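Local coordinates for protein DspB (Aggregatibacter actinomycetemcomitans, PDB 1YHT) that acts as a biofilm-releasing family 20 glycoside hydrolase, probably by cutting the N-acetylglucosamine polysaccharide that holds the biofilm together, at residues A325-W330 / E351-K356; F49-F54 / L270-Y275; Y275-V280 / K300-G305. All coordinates share one frame; numbering follows the deposited sequence.

How the contacts relate
Contact 2 is the deepest, about 6 Å from the centre of the chain to its own centre. It spans the inside of the barrel, where aromatic rings and a hydroxyl-imidazole hydrogen bond meet. Contact 1 is also buried, but on the outer side of the barrel wall. There strand 324-329 meets helix 339-358 through aliphatic groups. Contact 3 is the most peripheral, about 17 Å out. It pairs aromatic and aliphatic side chains and has one exposed residue, Asn301. Contacts 2 and 3 share Tyr275 and helix 274-277. Strand 324-329 ties the set together: Ser328 N binds Leu277 O, and Ala326 CB packs on the Tyr272 ring.

Contact 1 of 3, residues A325-W330 / E351-K356; sequences AALSIW and EAVIHK
The flat group here is the peptide joining Ala326 to Leu327, and Val353 covers one of its faces. Val353 CG1 stands almost straight above the plane, 4.0 Å from Ala326 C and 3.8 Å from Leu327 N. The methyl CB of Ala326 projects from the opposite face, toward the barrel interior and Tyr272. The Leu327 backbone bonds to Gly20 and Met22 of strand 18-24, so the edge of the peptide is given to the sheet.

The segments belong to the last strand and last helix of the TIM barrel of this family 20 hydrolase. Strand 324-329 pairs with strand 18-24 and so closes the barrel, and helix 339-358 lies against its outer side. The backbones come near at Leu327 and Val353, whose CA atoms are 6.4 Å apart.

The two methyls of Val353 do different work. With chi1 at 173°, CG1 extends away from the valine's own backbone N and meets the strand main chain. CG2 turns to the leucine branch instead, and lies 4.2 Å from Leu327 CD1. Leu327 points toward the helix and also touches Leu349 and Leu350 on it, while Leu277 of helix 274-277 packs on Val353.

The contact is van der Waals in kind: methyl groups meet methyl groups and the face of one peptide, over 127 Å² of buried surface. The helix is therefore set on the strand here by shape and burial, not by directional bonds, while the strand keeps its backbone bonding for its neighbours in the sheet.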
loop_
_atom_site.group_PDB
_atom_site.type_symbol
_atom_site.label_atom_id
_atom_site.label_comp_id
_atom_site.label_asym_id
_atom_site.label_seq_id
_atom_site.Cartn_x
_atom_site.Cartn_y
_atom_site.Cartn_z
ATOM N N ALA A 325 -1.834 6.361 -11.512
ATOM C CA ALA A 325 -1.138 7.079 -10.431
ATOM C C ALA A 325 -1.997 7.127 -9.217
ATOM O O ALA A 325 -3.220 6.965 -9.303
ATOM C CB ALA A 325 -0.794 8.515 -10.861
ATOM N N ALA A 326 -1.376 7.326 -8.072
ATOM C CA ALA A 326 -2.132 7.514 -6.826
ATOM C C ALA A 326 -1.465 8.520 -5.936
ATOM O O ALA A 326 -0.243 8.639 -5.946
ATOM C CB ALA A 326 -2.260 6.207 -6.105
ATOM N N LEU A 327 -2.275 9.257 -5.188
ATOM C CA LEU A 327 -1.825 9.945 -3.985
ATOM C C LEU A 327 -1.737 8.933 -2.858
ATOM O O LEU A 327 -2.708 8.222 -2.624
ATOM C CB LEU A 327 -2.825 10.996 -3.534
ATOM C CG LEU A 327 -2.484 11.842 -2.293
ATOM C CD1 LEU A 327 -1.330 12.777 -2.519
ATOM C CD2 LEU A 327 -3.707 12.707 -1.852
ATOM N N SER A 328 -0.648 8.959 -2.114
ATOM C CA SER A 328 -0.483 8.161 -0.909
ATOM C C SER A 328 -0.469 9.055 0.339
ATOM O O SER A 328 0.314 9.989 0.429
ATOM C CB SER A 328 0.833 7.362 -1.012
ATOM O OG SER A 328 0.812 6.363 -2.045
ATOM N N ILE A 329 -1.356 8.779 1.296
ATOM C CA ILE A 329 -1.408 9.493 2.553
ATOM C C ILE A 329 -0.930 8.554 3.632
ATOM O O ILE A 329 -1.657 7.656 4.055
ATOM C CB ILE A 329 -2.857 9.956 2.905
ATOM C CG1 ILE A 329 -3.476 10.771 1.756
ATOM C CG2 ILE A 329 -2.821 10.711 4.253
ATOM C CD1 ILE A 329 -4.964 11.231 1.972
ATOM N N TRP A 330 0.277 8.805 4.103
ATOM C CA TRP A 330 0.952 7.988 5.051
ATOM C C TRP A 330 0.761 8.550 6.439
ATOM O O TRP A 330 0.722 9.774 6.632
ATOM C CB TRP A 330 2.429 7.873 4.743
ATOM C CG TRP A 330 2.752 7.203 3.418
ATOM C CD1 TRP A 330 3.096 7.812 2.277
ATOM C CD2 TRP A 330 2.774 5.806 3.158
ATOM N NE1 TRP A 330 3.332 6.883 1.289
ATOM C CE2 TRP A 330 3.132 5.640 1.809
ATOM C CE3 TRP A 330 2.514 4.674 3.933
ATOM C CZ2 TRP A 330 3.256 4.394 1.221
ATOM C CZ3 TRP A 330 2.615 3.437 3.344
ATOM C CH2 TRP A 330 2.977 3.302 2.006
ATOM N N GLU A 351 -7.777 15.534 -5.466
ATOM C CA GLU A 351 -8.398 15.998 -6.710
ATOM C C GLU A 351 -7.389 16.311 -7.804
ATOM O O GLU A 351 -7.554 15.901 -8.943
ATOM C CB GLU A 351 -9.296 17.234 -6.466
ATOM C CG GLU A 351 -10.512 16.913 -5.640
ATOM C CD GLU A 351 -11.307 18.154 -5.241
ATOM O OE1 GLU A 351 -10.861 19.296 -5.547
ATOM O OE2 GLU A 351 -12.383 17.948 -4.661
ATOM N N ALA A 352 -6.362 17.060 -7.448
ATOM C CA ALA A 352 -5.286 17.466 -8.381
ATOM C C ALA A 352 -4.562 16.253 -8.974
ATOM O O ALA A 352 -4.319 16.193 -10.149
ATOM C CB ALA A 352 -4.268 18.325 -7.662
ATOM N N VAL A 353 -4.193 15.303 -8.136
ATOM C CA VAL A 353 -3.490 14.107 -8.618
ATOM C C VAL A 353 -4.363 13.313 -9.627
ATOM O O VAL A 353 -3.886 12.909 -10.709
ATOM C CB VAL A 353 -3.066 13.197 -7.440
ATOM C CG1 VAL A 353 -2.473 11.854 -7.969
ATOM C CG2 VAL A 353 -2.059 13.908 -6.544
ATOM N N ILE A 354 -5.634 13.160 -9.303
ATOM C CA ILE A 354 -6.593 12.440 -10.148
ATOM C C ILE A 354 -6.780 13.181 -11.470
ATOM O O ILE A 354 -6.734 12.571 -12.521
ATOM C CB ILE A 354 -7.976 12.190 -9.448
ATOM C CG1 ILE A 354 -7.823 11.174 -8.318
ATOM C CG2 ILE A 354 -9.005 11.708 -10.430
ATOM C CD1 ILE A 354 -9.007 11.054 -7.365
ATOM N N HIS A 355 -7.035 14.475 -11.392
ATOM C CA HIS A 355 -7.232 15.270 -12.589
ATOM C C HIS A 355 -5.963 15.339 -13.443
ATOM O O HIS A 355 -6.054 15.220 -14.638
ATOM C CB HIS A 355 -7.702 16.685 -12.261
ATOM C CG HIS A 355 -9.096 16.766 -11.721
ATOM N ND1 HIS A 355 -10.150 16.054 -12.255
ATOM C CD2 HIS A 355 -9.623 17.517 -10.719
ATOM C CE1 HIS A 355 -11.254 16.320 -11.576
ATOM N NE2 HIS A 355 -10.966 17.199 -10.633
ATOM N N LYS A 356 -4.803 15.548 -12.842
ATOM C CA LYS A 356 -3.554 15.600 -13.604
ATOM C C LYS A 356 -3.228 14.280 -14.253
ATOM O O LYS A 356 -2.617 14.262 -15.325
ATOM C CB LYS A 356 -2.378 16.032 -12.742
ATOM C CG LYS A 356 -2.417 17.499 -12.301
ATOM C CD LYS A 356 -2.153 18.508 -13.469
ATOM C CE LYS A 356 -0.811 18.284 -14.106
ATOM N NZ LYS A 356 -0.007 19.525 -14.157
#

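Contact 2 of 3, residues F49-F54 / L270-Y275; sequences FLHLHF and LNYNSY
Tyr272 reaches inward to His51 within the TIM barrel, from just after strand 269-271 to strand 49-53, which is not its neighbour in the wall. The CA atoms of these two residues are 11.6 Å apart, so side chains alone make the contact. Tyr272 OH and His51 ND1 share a hydrogen bond of 2.8 Å with an angle of 162°. Either atom could be the donor. The rings meet rim to rim: the hydroxyl lies near the imidazole plane, at its edge, and ND1 lies near the phenol plane. The two planes are turned 57° against each other. His51 NE2 bonds to Glu114, and His179 stacks on the ring, so the imidazole is gripped at both nitrogens and held flat.

Phe49, two residues earlier on the same side of the strand, comes from the opposite direction to Tyr272 and Leu270. Its CE1 is 3.6 Å from Tyr272 OH, and its CE2 is 3.6 Å from Leu270 CD2. Both approaches are oblique to the ring. The hydroxyl has the imidazole and the Phe49 rim at roughly a right angle to each other.

Beyond Tyr272 the chain turns into helix 274-277. Asn273 is its N-cap, with a weak bond to Tyr275 N. An Asx turn precedes it: Asn271 OD1 accepts from Asn273 N at 2.9 Å, with the donor tilted 32° from the carbonyl plane.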
loop_
_atom_site.group_PDB
_atom_site.type_symbol
_atom_site.label_atom_id
_atom_site.label_comp_id
_atom_site.label_asym_id
_atom_site.label_seq_id
_atom_site.Cartn_x
_atom_site.Cartn_y
_atom_site.Cartn_z
ATOM N N PHE A 49 -9.993 3.886 -7.802
ATOM C CA PHE A 49 -9.564 2.957 -6.768
ATOM C C PHE A 49 -9.167 3.588 -5.455
ATOM O O PHE A 49 -8.730 4.752 -5.375
ATOM C CB PHE A 49 -8.494 1.967 -7.288
ATOM C CG PHE A 49 -7.111 2.539 -7.434
ATOM C CD1 PHE A 49 -6.270 2.614 -6.331
ATOM C CD2 PHE A 49 -6.611 2.899 -8.677
ATOM C CE1 PHE A 49 -4.957 3.050 -6.444
ATOM C CE2 PHE A 49 -5.278 3.344 -8.834
ATOM C CZ PHE A 49 -4.461 3.468 -7.730
ATOM N N LEU A 50 -9.335 2.759 -4.425
ATOM C CA LEU A 50 -8.828 3.023 -3.070
ATOM C C LEU A 50 -7.955 1.806 -2.660
ATOM O O LEU A 50 -8.468 0.695 -2.468
ATOM C CB LEU A 50 -10.004 3.202 -2.098
ATOM C CG LEU A 50 -9.612 3.364 -0.601
ATOM C CD1 LEU A 50 -8.685 4.503 -0.368
ATOM C CD2 LEU A 50 -10.891 3.617 0.211
ATOM N N HIS A 51 -6.651 2.047 -2.633
ATOM C CA HIS A 51 -5.613 1.120 -2.180
ATOM C C HIS A 51 -5.486 1.251 -0.667
ATOM O O HIS A 51 -5.018 2.274 -0.116
ATOM C CB HIS A 51 -4.344 1.451 -3.009
ATOM C CG HIS A 51 -3.060 0.780 -2.576
ATOM N ND1 HIS A 51 -1.855 1.074 -3.196
ATOM C CD2 HIS A 51 -2.766 -0.097 -1.580
ATOM C CE1 HIS A 51 -0.884 0.400 -2.604
ATOM N NE2 HIS A 51 -1.400 -0.295 -1.601
ATOM N N LEU A 52 -5.951 0.209 0.014
ATOM C CA LEU A 52 -6.079 0.215 1.473
ATOM C C LEU A 52 -4.911 -0.463 2.117
ATOM O O LEU A 52 -4.837 -1.709 2.156
ATOM C CB LEU A 52 -7.355 -0.462 1.920
ATOM C CG LEU A 52 -7.829 -0.064 3.322
ATOM C CD1 LEU A 52 -8.251 1.432 3.375
ATOM C CD2 LEU A 52 -8.971 -0.955 3.804
ATOM N N HIS A 53 -4.004 0.369 2.643
ATOM C CA HIS A 53 -2.792 -0.103 3.341
ATOM C C HIS A 53 -3.135 -0.247 4.814
ATOM O O HIS A 53 -2.882 0.668 5.596
ATOM C CB HIS A 53 -1.644 0.901 3.091
ATOM C CG HIS A 53 -0.302 0.438 3.590
ATOM N ND1 HIS A 53 0.615 -0.204 2.783
ATOM C CD2 HIS A 53 0.276 0.544 4.808
ATOM C CE1 HIS A 53 1.698 -0.483 3.496
ATOM N NE2 HIS A 53 1.516 -0.038 4.730
ATOM N N PHE A 54 -3.715 -1.398 5.175
ATOM C CA PHE A 54 -4.283 -1.670 6.526
ATOM C C PHE A 54 -3.372 -2.471 7.451
ATOM O O PHE A 54 -3.710 -2.679 8.618
ATOM C CB PHE A 54 -5.667 -2.388 6.436
ATOM C CG PHE A 54 -5.619 -3.740 5.776
ATOM C CD1 PHE A 54 -5.265 -4.878 6.495
ATOM C CD2 PHE A 54 -5.913 -3.873 4.446
ATOM C CE1 PHE A 54 -5.180 -6.089 5.877
ATOM C CE2 PHE A 54 -5.829 -5.092 3.840
ATOM C CZ PHE A 54 -5.474 -6.202 4.562
ATOM N N LEU A 270 1.970 1.858 -12.397
ATOM C CA LEU A 270 1.343 3.077 -11.861
ATOM C C LEU A 270 2.398 3.912 -11.165
ATOM O O LEU A 270 3.254 3.377 -10.448
ATOM C CB LEU A 270 0.210 2.757 -10.865
ATOM C CG LEU A 270 -1.061 2.139 -11.434
ATOM C CD1 LEU A 270 -0.843 0.636 -11.778
ATOM C CD2 LEU A 270 -2.229 2.299 -10.465
ATOM N N ASN A 271 2.306 5.218 -11.371
ATOM C CA ASN A 271 3.264 6.142 -10.865
ATOM C C ASN A 271 2.826 6.620 -9.480
ATOM O O ASN A 271 1.826 7.294 -9.327
ATOM C CB ASN A 271 3.383 7.323 -11.851
ATOM C CG ASN A 271 4.487 8.315 -11.475
ATOM O OD1 ASN A 271 5.148 8.165 -10.449
ATOM N ND2 ASN A 271 4.706 9.329 -12.337
ATOM N N TYR A 272 3.599 6.265 -8.479
ATOM C CA TYR A 272 3.323 6.649 -7.104
ATOM C C TYR A 272 4.345 7.690 -6.608
ATOM O O TYR A 272 4.417 7.945 -5.408
ATOM C CB TYR A 272 3.351 5.423 -6.223
ATOM C CG TYR A 272 2.029 4.657 -6.080
ATOM C CD1 TYR A 272 1.357 4.160 -7.186
ATOM C CD2 TYR A 272 1.482 4.394 -4.821
ATOM C CE1 TYR A 272 0.174 3.414 -7.051
ATOM C CE2 TYR A 272 0.318 3.623 -4.689
ATOM C CZ TYR A 272 -0.344 3.143 -5.811
ATOM O OH TYR A 272 -1.514 2.346 -5.721
ATOM N N ASN A 273 5.140 8.242 -7.549
ATOM C CA ASN A 273 6.254 9.216 -7.263
ATOM C C ASN A 273 6.156 9.852 -5.901
ATOM O O ASN A 273 5.326 10.731 -5.703
ATOM C CB ASN A 273 6.267 10.316 -8.335
ATOM C CG ASN A 273 7.418 11.324 -8.167
ATOM O OD1 ASN A 273 7.938 11.526 -7.074
ATOM N ND2 ASN A 273 7.798 11.956 -9.260
ATOM N N SER A 274 7.025 9.444 -4.971
ATOM C CA SER A 274 6.955 9.907 -3.583
ATOM C C SER A 274 7.201 11.416 -3.444
ATOM O O SER A 274 6.657 12.047 -2.568
ATOM C CB SER A 274 7.924 9.137 -2.685
ATOM O OG SER A 274 9.253 9.300 -3.144
ATOM N N TYR A 275 7.971 12.019 -4.338
ATOM C CA TYR A 275 8.161 13.464 -4.203
ATOM C C TYR A 275 6.870 14.274 -4.302
ATOM O O TYR A 275 6.647 15.156 -3.467
ATOM C CB TYR A 275 9.165 13.984 -5.206
ATOM C CG TYR A 275 9.510 15.438 -4.961
ATOM C CD1 TYR A 275 10.404 15.814 -3.949
ATOM C CD2 TYR A 275 8.913 16.426 -5.705
ATOM C CE1 TYR A 275 10.702 17.153 -3.715
ATOM C CE2 TYR A 275 9.225 17.766 -5.499
ATOM C CZ TYR A 275 10.128 18.113 -4.526
ATOM O OH TYR A 275 10.371 19.449 -4.344
#

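Contact 3 of 3, residues Y275-V280 / K300-G305; sequences YYLYIV and KNWDLG. With ACY (acetic acid), chain B.
A beta-alpha-beta crossover of the TIM barrel, from strand 269-271 through helix 287-301 to strand 324-329, brings these segments together. The end of short helix 274-277 packs on the residues that follow helix 287-301. Trp302 carries the contact. Its CG stands beside the carbonyl carbon (chi1 -176°), which lays the indole against both Tyr276 and Leu277.

Leu277 CD2 sits over the six-membered ring, 3.9 Å from the centroid and 4° off the normal, a clear CH-pi contact. Leu304 N lies over the opposite face, toward the rim. Tyr276 is itself sandwiched: Tyr275 CD2 covers one face, and Trp302 CB makes a CH-pi contact with the other. The Tyr276 and Trp302 rings meet obliquely, their planes 44° apart, with Tyr276 CD2 3.4 Å from Trp302 CD1. Tyr276 OH rests 3.6 Å from CB of the exposed Asn301. The buried indole NE1 is satisfied by Val306 O.

Asp303 then forms an Asx turn, its OD1 accepting from Gly305 N. Farther along the first segment, Tyr278 OH donates a 2.7 Å hydrogen bond to O of an acetic acid molecule, probably from the crystallisation liquor.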
loop_
_atom_site.group_PDB
_atom_site.type_symbol
_atom_site.label_atom_id
_atom_site.label_comp_id
_atom_site.label_asym_id
_atom_site.label_seq_id
_atom_site.Cartn_x
_atom_site.Cartn_y
_atom_site.Cartn_z
ATOM N N TYR A 275 7.971 12.019 -4.338
ATOM C CA TYR A 275 8.161 13.464 -4.203
ATOM C C TYR A 275 6.870 14.274 -4.302
ATOM O O TYR A 275 6.647 15.156 -3.467
ATOM C CB TYR A 275 9.165 13.984 -5.206
ATOM C CG TYR A 275 9.510 15.438 -4.961
ATOM C CD1 TYR A 275 10.404 15.814 -3.949
ATOM C CD2 TYR A 275 8.913 16.426 -5.705
ATOM C CE1 TYR A 275 10.702 17.153 -3.715
ATOM C CE2 TYR A 275 9.225 17.766 -5.499
ATOM C CZ TYR A 275 10.128 18.113 -4.526
ATOM O OH TYR A 275 10.371 19.449 -4.344
ATOM N N TYR A 276 6.052 14.015 -5.322
ATOM C CA TYR A 276 4.795 14.762 -5.537
ATOM C C TYR A 276 3.535 14.111 -4.947
ATOM O O TYR A 276 2.523 14.783 -4.706
ATOM C CB TYR A 276 4.545 14.941 -7.033
ATOM C CG TYR A 276 5.446 15.965 -7.653
ATOM C CD1 TYR A 276 5.272 17.322 -7.351
ATOM C CD2 TYR A 276 6.495 15.592 -8.507
ATOM C CE1 TYR A 276 6.087 18.273 -7.898
ATOM C CE2 TYR A 276 7.315 16.571 -9.094
ATOM C CZ TYR A 276 7.107 17.896 -8.772
ATOM O OH TYR A 276 7.907 18.882 -9.298
ATOM N N LEU A 277 3.596 12.799 -4.789
ATOM C CA LEU A 277 2.412 12.009 -4.551
ATOM C C LEU A 277 2.346 11.336 -3.195
ATOM O O LEU A 277 1.350 10.684 -2.912
ATOM C CB LEU A 277 2.222 10.991 -5.677
ATOM C CG LEU A 277 2.243 11.536 -7.104
ATOM C CD1 LEU A 277 2.083 10.432 -8.082
ATOM C CD2 LEU A 277 1.193 12.605 -7.390
ATOM N N TYR A 278 3.364 11.499 -2.364
ATOM C CA TYR A 278 3.284 11.108 -0.940
ATOM C C TYR A 278 2.999 12.354 -0.129
ATOM O O TYR A 278 3.608 13.402 -0.363
ATOM C CB TYR A 278 4.603 10.536 -0.426
ATOM C CG TYR A 278 4.854 9.084 -0.734
ATOM C CD1 TYR A 278 4.189 8.421 -1.776
ATOM C CD2 TYR A 278 5.816 8.379 -0.022
ATOM C CE1 TYR A 278 4.439 7.112 -2.046
ATOM C CE2 TYR A 278 6.097 7.071 -0.334
ATOM C CZ TYR A 278 5.395 6.432 -1.311
ATOM O OH TYR A 278 5.644 5.079 -1.543
ATOM N N ILE A 279 2.057 12.223 0.808
ATOM C CA ILE A 279 1.902 13.214 1.860
ATOM C C ILE A 279 1.934 12.477 3.201
ATOM O O ILE A 279 1.331 11.390 3.350
ATOM C CB ILE A 279 0.633 14.147 1.640
ATOM C CG1 ILE A 279 0.593 15.237 2.710
ATOM C CG2 ILE A 279 -0.661 13.335 1.649
ATOM C CD1 ILE A 279 -0.235 16.469 2.293
ATOM N N VAL A 280 2.614 13.077 4.180
ATOM C CA VAL A 280 2.746 12.540 5.520
ATOM C C VAL A 280 2.186 13.571 6.520
ATOM O O VAL A 280 2.912 14.407 7.095
ATOM C CB VAL A 280 4.236 12.132 5.836
ATOM C CG1 VAL A 280 4.319 11.267 7.073
ATOM C CG2 VAL A 280 4.873 11.369 4.605
ATOM N N LYS A 300 0.823 22.730 -10.844
ATOM C CA LYS A 300 1.793 23.544 -11.607
ATOM C C LYS A 300 2.931 22.717 -12.212
ATOM O O LYS A 300 3.292 22.909 -13.378
ATOM C CB LYS A 300 2.371 24.582 -10.658
ATOM C CG LYS A 300 3.347 25.593 -11.251
ATOM C CD LYS A 300 2.690 26.911 -11.543
ATOM C CE LYS A 300 3.698 28.059 -11.398
ATOM N NZ LYS A 300 4.949 27.787 -12.115
ATOM N N ASN A 301 3.430 21.768 -11.421
ATOM C CA ASN A 301 4.739 21.136 -11.636
ATOM C C ASN A 301 4.726 19.620 -11.872
ATOM O O ASN A 301 5.710 19.081 -12.366
ATOM C CB ASN A 301 5.689 21.437 -10.448
ATOM C CG ASN A 301 5.853 22.933 -10.188
ATOM O OD1 ASN A 301 5.552 23.436 -9.091
ATOM N ND2 ASN A 301 6.312 23.643 -11.174
ATOM N N TRP A 302 3.659 18.913 -11.499
ATOM C CA TRP A 302 3.644 17.474 -11.725
ATOM C C TRP A 302 2.887 17.088 -12.985
ATOM O O TRP A 302 1.877 17.715 -13.341
ATOM C CB TRP A 302 3.110 16.700 -10.510
ATOM C CG TRP A 302 3.194 15.217 -10.741
ATOM C CD1 TRP A 302 4.320 14.453 -10.801
ATOM C CD2 TRP A 302 2.100 14.346 -11.012
ATOM N NE1 TRP A 302 3.988 13.132 -11.058
ATOM C CE2 TRP A 302 2.629 13.044 -11.187
ATOM C CE3 TRP A 302 0.714 14.520 -11.058
ATOM C CZ2 TRP A 302 1.822 11.946 -11.433
ATOM C CZ3 TRP A 302 -0.078 13.424 -11.343
ATOM C CH2 TRP A 302 0.489 12.160 -11.559
ATOM N N ASP A 303 3.384 16.077 -13.689
ATOM C CA ASP A 303 2.578 15.384 -14.690
ATOM C C ASP A 303 2.878 13.902 -14.640
ATOM O O ASP A 303 3.872 13.458 -14.018
ATOM C CB ASP A 303 2.757 15.934 -16.128
ATOM C CG ASP A 303 4.123 15.688 -16.703
ATOM O OD1 ASP A 303 4.388 14.555 -17.158
ATOM O OD2 ASP A 303 4.911 16.671 -16.762
ATOM N N LEU A 304 2.023 13.131 -15.295
ATOM C CA LEU A 304 2.059 11.672 -15.117
ATOM C C LEU A 304 3.429 11.053 -15.498
ATOM O O LEU A 304 3.795 9.989 -14.984
ATOM C CB LEU A 304 0.922 11.021 -15.900
ATOM C CG LEU A 304 0.791 9.516 -15.735
ATOM C CD1 LEU A 304 0.526 9.156 -14.215
ATOM C CD2 LEU A 304 -0.272 8.963 -16.653
ATOM N N GLY A 305 4.176 11.715 -16.374
ATOM C CA GLY A 305 5.450 11.199 -16.855
ATOM C C GLY A 305 6.647 11.492 -15.980
ATOM O O GLY A 305 7.764 10.986 -16.215
HETATM C C ACY B . 6.907 2.603 0.618
HETATM O O ACY B . 7.053 3.817 0.424
HETATM O OXT ACY B . 7.475 1.974 1.549
HETATM C CH3 ACY B . 5.973 1.879 -0.293
#